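Local atomic coordinates of protein mini spindles (Drosophila melanogaster, PDB entry 5VJC), a protein that probably binds tubulin through its TOG domains, built of HEAT repeats, and so promotes microtubule dynamics and mitotic spindle formation. Residues A130-L142 with V163-V176. Residues are numbered along the deposited sequence; the frame is centred on the assembly and turned at random.
Sequences AENEGSSFVPHLL and VILVFPFVKVFGYV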
loop_
_atom_site.group_PDB
_atom_site.type_symbol
_atom_site.label_atom_id
_atom_site.label_comp_id
_atom_site.label_asym_id
_atom_site.label_seq_id
_atom_site.Cartn_x
_atom_site.Cartn_y
_atom_site.Cartn_z
ATOM N N ALA A 130 -4.158 -6.202 -12.117
ATOM C CA ALA A 130 -4.461 -7.599 -11.854
ATOM C C ALA A 130 -4.613 -7.789 -10.345
ATOM O O ALA A 130 -3.986 -7.065 -9.556
ATOM C CB ALA A 130 -3.356 -8.499 -12.397
ATOM N N GLU A 131 -5.449 -8.746 -9.946
ATOM C CA GLU A 131 -5.576 -9.135 -8.541
ATOM C C GLU A 131 -4.183 -9.380 -7.900
ATOM O O GLU A 131 -3.906 -8.941 -6.772
ATOM C CB GLU A 131 -6.459 -10.381 -8.418
ATOM C CG GLU A 131 -6.536 -10.935 -7.025
ATOM C CD GLU A 131 -7.130 -9.930 -6.059
ATOM O OE1 GLU A 131 -8.217 -9.404 -6.386
ATOM O OE2 GLU A 131 -6.501 -9.647 -4.999
ATOM N N ASN A 132 -3.301 -10.025 -8.651
ATOM C CA ASN A 132 -1.961 -10.344 -8.152
ATOM C C ASN A 132 -1.099 -9.105 -7.972
ATOM O O ASN A 132 -0.325 -9.038 -7.038
ATOM C CB ASN A 132 -1.258 -11.309 -9.098
ATOM C CG ASN A 132 -2.104 -12.519 -9.402
ATOM O OD1 ASN A 132 -3.185 -12.416 -10.012
ATOM N ND2 ASN A 132 -1.631 -13.678 -8.964
ATOM N N GLU A 133 -1.233 -8.132 -8.873
ATOM C CA GLU A 133 -0.451 -6.907 -8.747
ATOM C C GLU A 133 -0.849 -6.142 -7.478
ATOM O O GLU A 133 0.015 -5.798 -6.666
ATOM C CB GLU A 133 -0.598 -6.037 -9.993
ATOM C CG GLU A 133 0.142 -6.637 -11.195
ATOM C CD GLU A 133 -0.230 -6.018 -12.520
ATOM O OE1 GLU A 133 -1.384 -5.554 -12.682
ATOM O OE2 GLU A 133 0.639 -6.012 -13.418
ATOM N N GLY A 134 -2.141 -5.895 -7.298
ATOM C CA GLY A 134 -2.653 -5.296 -6.070
ATOM C C GLY A 134 -2.224 -6.025 -4.799
ATOM O O GLY A 134 -1.705 -5.416 -3.856
ATOM N N SER A 135 -2.450 -7.336 -4.762
ATOM C CA SER A 135 -2.131 -8.146 -3.585
ATOM C C SER A 135 -0.646 -8.174 -3.252
ATOM O O SER A 135 -0.269 -8.236 -2.095
ATOM C CB SER A 135 -2.613 -9.588 -3.786
ATOM O OG SER A 135 -3.993 -9.653 -3.529
ATOM N N SER A 136 0.192 -8.165 -4.278
ATOM C CA SER A 136 1.633 -8.257 -4.069
ATOM C C SER A 136 2.197 -6.954 -3.538
ATOM O O SER A 136 3.309 -6.926 -3.001
ATOM C CB SER A 136 2.340 -8.594 -5.371
ATOM O OG SER A 136 2.345 -7.435 -6.195
ATOM N N PHE A 137 1.432 -5.873 -3.714
ATOM C CA PHE A 137 1.983 -4.532 -3.595
ATOM C C PHE A 137 1.441 -3.748 -2.402
ATOM O O PHE A 137 2.211 -3.248 -1.608
ATOM C CB PHE A 137 1.715 -3.745 -4.882
ATOM C CG PHE A 137 2.177 -2.313 -4.830
ATOM C CD1 PHE A 137 3.516 -2.006 -4.626
ATOM C CD2 PHE A 137 1.267 -1.268 -4.986
ATOM C CE1 PHE A 137 3.950 -0.659 -4.571
ATOM C CE2 PHE A 137 1.690 0.072 -4.949
ATOM C CZ PHE A 137 3.027 0.369 -4.743
ATOM N N VAL A 138 0.123 -3.650 -2.294
ATOM C CA VAL A 138 -0.509 -2.770 -1.303
ATOM C C VAL A 138 -0.169 -3.043 0.178
ATOM O O VAL A 138 0.089 -2.094 0.899
ATOM C CB VAL A 138 -2.038 -2.788 -1.489
ATOM C CG1 VAL A 138 -2.746 -1.848 -0.488
ATOM C CG2 VAL A 138 -2.372 -2.414 -2.927
ATOM N N PRO A 139 -0.151 -4.322 0.637
ATOM C CA PRO A 139 0.172 -4.544 2.059
ATOM C C PRO A 139 1.550 -4.008 2.433
ATOM O O PRO A 139 1.753 -3.490 3.541
ATOM C CB PRO A 139 0.150 -6.075 2.211
ATOM C CG PRO A 139 -0.600 -6.569 1.062
ATOM C CD PRO A 139 -0.494 -5.578 -0.049
ATOM N N HIS A 140 2.483 -4.133 1.487
ATOM C CA HIS A 140 3.849 -3.731 1.703
ATOM C C HIS A 140 3.983 -2.229 1.641
ATOM O O HIS A 140 4.739 -1.636 2.423
ATOM C CB HIS A 140 4.771 -4.404 0.680
ATOM C CG HIS A 140 4.667 -5.891 0.691
ATOM N ND1 HIS A 140 5.198 -6.662 1.703
ATOM C CD2 HIS A 140 4.051 -6.747 -0.159
ATOM C CE1 HIS A 140 4.938 -7.936 1.457
ATOM N NE2 HIS A 140 4.243 -8.016 0.335
ATOM N N LEU A 141 3.269 -1.614 0.702
ATOM C CA LEU A 141 3.229 -0.162 0.650
ATOM C C LEU A 141 2.676 0.396 1.961
ATOM O O LEU A 141 3.261 1.293 2.547
ATOM C CB LEU A 141 2.373 0.309 -0.523
ATOM C CG LEU A 141 1.935 1.764 -0.590
ATOM C CD1 LEU A 141 3.129 2.659 -0.936
ATOM C CD2 LEU A 141 0.745 1.922 -1.637
ATOM N N LEU A 142 1.564 -0.170 2.423
ATOM C CA LEU A 142 0.901 0.325 3.626
ATOM C C LEU A 142 1.778 0.261 4.873
ATOM O O LEU A 142 1.605 1.066 5.788
ATOM C CB LEU A 142 -0.392 -0.439 3.875
ATOM C CG LEU A 142 -1.610 0.211 3.222
ATOM C CD1 LEU A 142 -2.714 -0.814 3.072
ATOM C CD2 LEU A 142 -2.089 1.389 4.077
ATOM N N VAL A 163 -3.728 4.118 -6.117
ATOM C CA VAL A 163 -4.033 2.695 -6.233
ATOM C C VAL A 163 -5.537 2.436 -6.207
ATOM O O VAL A 163 -6.050 1.622 -6.992
ATOM C CB VAL A 163 -3.353 1.886 -5.116
ATOM C CG1 VAL A 163 -3.807 0.435 -5.156
ATOM C CG2 VAL A 163 -1.824 1.962 -5.268
ATOM N N ILE A 164 -6.260 3.136 -5.328
ATOM C CA ILE A 164 -7.687 2.889 -5.191
ATOM C C ILE A 164 -8.457 3.277 -6.449
ATOM O O ILE A 164 -9.594 2.890 -6.594
ATOM C CB ILE A 164 -8.319 3.652 -4.002
ATOM C CG1 ILE A 164 -8.152 5.162 -4.196
ATOM C CG2 ILE A 164 -7.709 3.195 -2.703
ATOM C CD1 ILE A 164 -8.397 5.972 -2.932
ATOM N N LEU A 165 -7.835 4.028 -7.353
ATOM C CA LEU A 165 -8.492 4.370 -8.610
ATOM C C LEU A 165 -8.350 3.243 -9.636
ATOM O O LEU A 165 -9.095 3.203 -10.608
ATOM C CB LEU A 165 -7.920 5.671 -9.174
ATOM C CG LEU A 165 -8.010 6.846 -8.181
ATOM C CD1 LEU A 165 -7.341 8.110 -8.719
ATOM C CD2 LEU A 165 -9.467 7.108 -7.821
ATOM N N VAL A 166 -7.405 2.328 -9.418
ATOM C CA VAL A 166 -7.157 1.262 -10.392
ATOM C C VAL A 166 -7.193 -0.142 -9.780
ATOM O O VAL A 166 -6.781 -1.108 -10.419
ATOM C CB VAL A 166 -5.796 1.431 -11.105
ATOM C CG1 VAL A 166 -5.802 2.656 -12.026
ATOM C CG2 VAL A 166 -4.616 1.471 -10.081
ATOM N N PHE A 167 -7.730 -0.243 -8.572
ATOM C CA PHE A 167 -7.771 -1.481 -7.811
ATOM C C PHE A 167 -8.934 -1.338 -6.824
ATOM O O PHE A 167 -9.175 -0.229 -6.346
ATOM C CB PHE A 167 -6.417 -1.711 -7.106
ATOM C CG PHE A 167 -6.304 -3.033 -6.411
ATOM C CD1 PHE A 167 -6.224 -4.206 -7.142
ATOM C CD2 PHE A 167 -6.272 -3.105 -5.030
ATOM C CE1 PHE A 167 -6.134 -5.433 -6.505
ATOM C CE2 PHE A 167 -6.171 -4.331 -4.392
ATOM C CZ PHE A 167 -6.108 -5.488 -5.124
ATOM N N PRO A 168 -9.675 -2.428 -6.528
ATOM C CA PRO A 168 -10.917 -2.254 -5.745
ATOM C C PRO A 168 -10.750 -1.549 -4.388
ATOM O O PRO A 168 -9.940 -1.973 -3.557
ATOM C CB PRO A 168 -11.398 -3.694 -5.547
ATOM C CG PRO A 168 -10.895 -4.408 -6.777
ATOM C CD PRO A 168 -9.508 -3.828 -6.965
ATOM N N PHE A 169 -11.522 -0.480 -4.176
ATOM C CA PHE A 169 -11.378 0.315 -2.968
ATOM C C PHE A 169 -11.796 -0.514 -1.765
ATOM O O PHE A 169 -11.226 -0.345 -0.703
ATOM C CB PHE A 169 -12.159 1.663 -3.042
ATOM C CG PHE A 169 -13.628 1.540 -3.395
ATOM C CD1 PHE A 169 -14.581 1.294 -2.410
ATOM C CD2 PHE A 169 -14.057 1.746 -4.697
ATOM C CE1 PHE A 169 -15.938 1.201 -2.725
ATOM C CE2 PHE A 169 -15.418 1.654 -5.030
ATOM C CZ PHE A 169 -16.358 1.384 -4.040
ATOM N N VAL A 170 -12.700 -1.480 -1.940
ATOM C CA VAL A 170 -13.052 -2.333 -0.804
ATOM C C VAL A 170 -11.827 -3.175 -0.367
ATOM O O VAL A 170 -11.572 -3.344 0.832
ATOM C CB VAL A 170 -14.262 -3.241 -1.117
ATOM C CG1 VAL A 170 -14.345 -4.394 -0.143
ATOM C CG2 VAL A 170 -15.559 -2.437 -1.104
ATOM N N LYS A 171 -11.033 -3.636 -1.329
ATOM C CA LYS A 171 -9.835 -4.412 -0.993
ATOM C C LYS A 171 -8.792 -3.544 -0.287
ATOM O O LYS A 171 -8.181 -3.978 0.680
ATOM C CB LYS A 171 -9.239 -5.055 -2.239
ATOM C CG LYS A 171 -10.151 -6.096 -2.865
ATOM C CD LYS A 171 -9.468 -6.832 -3.996
ATOM C CE LYS A 171 -10.294 -8.048 -4.431
ATOM N NZ LYS A 171 -10.468 -8.998 -3.290
ATOM N N VAL A 172 -8.610 -2.310 -0.749
ATOM C CA VAL A 172 -7.682 -1.389 -0.093
ATOM C C VAL A 172 -8.130 -1.098 1.336
ATOM O O VAL A 172 -7.305 -1.094 2.270
ATOM C CB VAL A 172 -7.540 -0.078 -0.880
ATOM C CG1 VAL A 172 -6.670 0.929 -0.103
ATOM C CG2 VAL A 172 -6.927 -0.366 -2.258
ATOM N N PHE A 173 -9.433 -0.873 1.511
ATOM C CA PHE A 173 -9.990 -0.666 2.839
ATOM C C PHE A 173 -9.582 -1.820 3.756
ATOM O O PHE A 173 -9.125 -1.580 4.874
ATOM C CB PHE A 173 -11.521 -0.527 2.807
ATOM C CG PHE A 173 -12.129 -0.203 4.157
ATOM C CD1 PHE A 173 -12.270 1.113 4.572
ATOM C CD2 PHE A 173 -12.550 -1.212 5.003
ATOM C CE1 PHE A 173 -12.833 1.415 5.803
ATOM C CE2 PHE A 173 -13.088 -0.916 6.243
ATOM C CZ PHE A 173 -13.227 0.388 6.642
ATOM N N GLY A 174 -9.759 -3.050 3.266
ATOM C CA GLY A 174 -9.335 -4.252 3.962
ATOM C C GLY A 174 -7.858 -4.257 4.348
ATOM O O GLY A 174 -7.523 -4.581 5.482
ATOM N N TYR A 175 -6.972 -3.912 3.417
ATOM C CA TYR A 175 -5.531 -3.846 3.738
ATOM C C TYR A 175 -5.189 -2.778 4.778
ATOM O O TYR A 175 -4.333 -2.982 5.642
ATOM C CB TYR A 175 -4.720 -3.598 2.473
ATOM C CG TYR A 175 -4.643 -4.813 1.570
ATOM C CD1 TYR A 175 -4.136 -6.020 2.046
ATOM C CD2 TYR A 175 -5.058 -4.752 0.254
ATOM C CE1 TYR A 175 -4.058 -7.150 1.225
ATOM C CE2 TYR A 175 -4.980 -5.867 -0.576
ATOM C CZ TYR A 175 -4.477 -7.065 -0.078
ATOM O OH TYR A 175 -4.384 -8.173 -0.886
ATOM N N VAL A 176 -5.859 -1.634 4.704
ATOM C CA VAL A 176 -5.666 -0.605 5.708
ATOM C C VAL A 176 -6.118 -1.082 7.077
ATOM O O VAL A 176 -5.413 -0.844 8.077
ATOM C CB VAL A 176 -6.416 0.695 5.358
ATOM C CG1 VAL A 176 -6.245 1.712 6.520
ATOM C CG2 VAL A 176 -5.847 1.260 4.069
HETATM O O HOH W 1 -6.287 -8.279 -2.417
HETATM O O HOH W 2 -2.398 -9.919 -0.023
#
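Two aromatic torsions set up the meeting of Tyr175 and Phe167 with helix 131-142. Tyr175 carries CG anti to its carbonyl carbon (chi1 -73°), which seats the side chain as a knob in the hole formed by Ser135, Val138, Pro139 and Leu142. Phe167, in the turn between two helices, has CG anti to the backbone N (chi1 -174°) and slides its ring against Gly134. The evidence for close packing there is a CH-pi contact: Gly134 CA stands 3.7 Å from the Phe167 ring centroid, where a side chain on Gly134 would collide with CE1, while Pro168 CD covers the opposite face. Pro139 CD lies over the centre of the Tyr175 ring, 4.2 Å from its centroid, and Val138 CG1 approaches Tyr175 CD2 at 3.8 Å. Leu142 CD1 reaches the Tyr175 CB at 3.5 Å. At the phenol end, one water donates to Ser135 OG and a second lies 2.8 Å from Tyr175 OH, a polar margin beside the apolar packing. An alanine in place of Tyr175 would probably leave a gap between the two helices where the ring met Pro139 and Val138, and deprive the second water of its phenolic partner. Farther out, Glu131 OE1 and Lys171 NZ form a long salt bridge of 3.8 Å. Deeper in, Val138 CG2 meets Val163 CG1 at 3.9 Å. The axes of helices 131-142 and 169-176 come within 9.8 Å of each other and are inclined at 39°, consistent with neighbouring helices of a HEAT-repeat array. Phe137, Leu141 and Val163 continue the core onto helix 105-124, Phe137 also touches helix 89-99, and Val176 packs on helix 185-202.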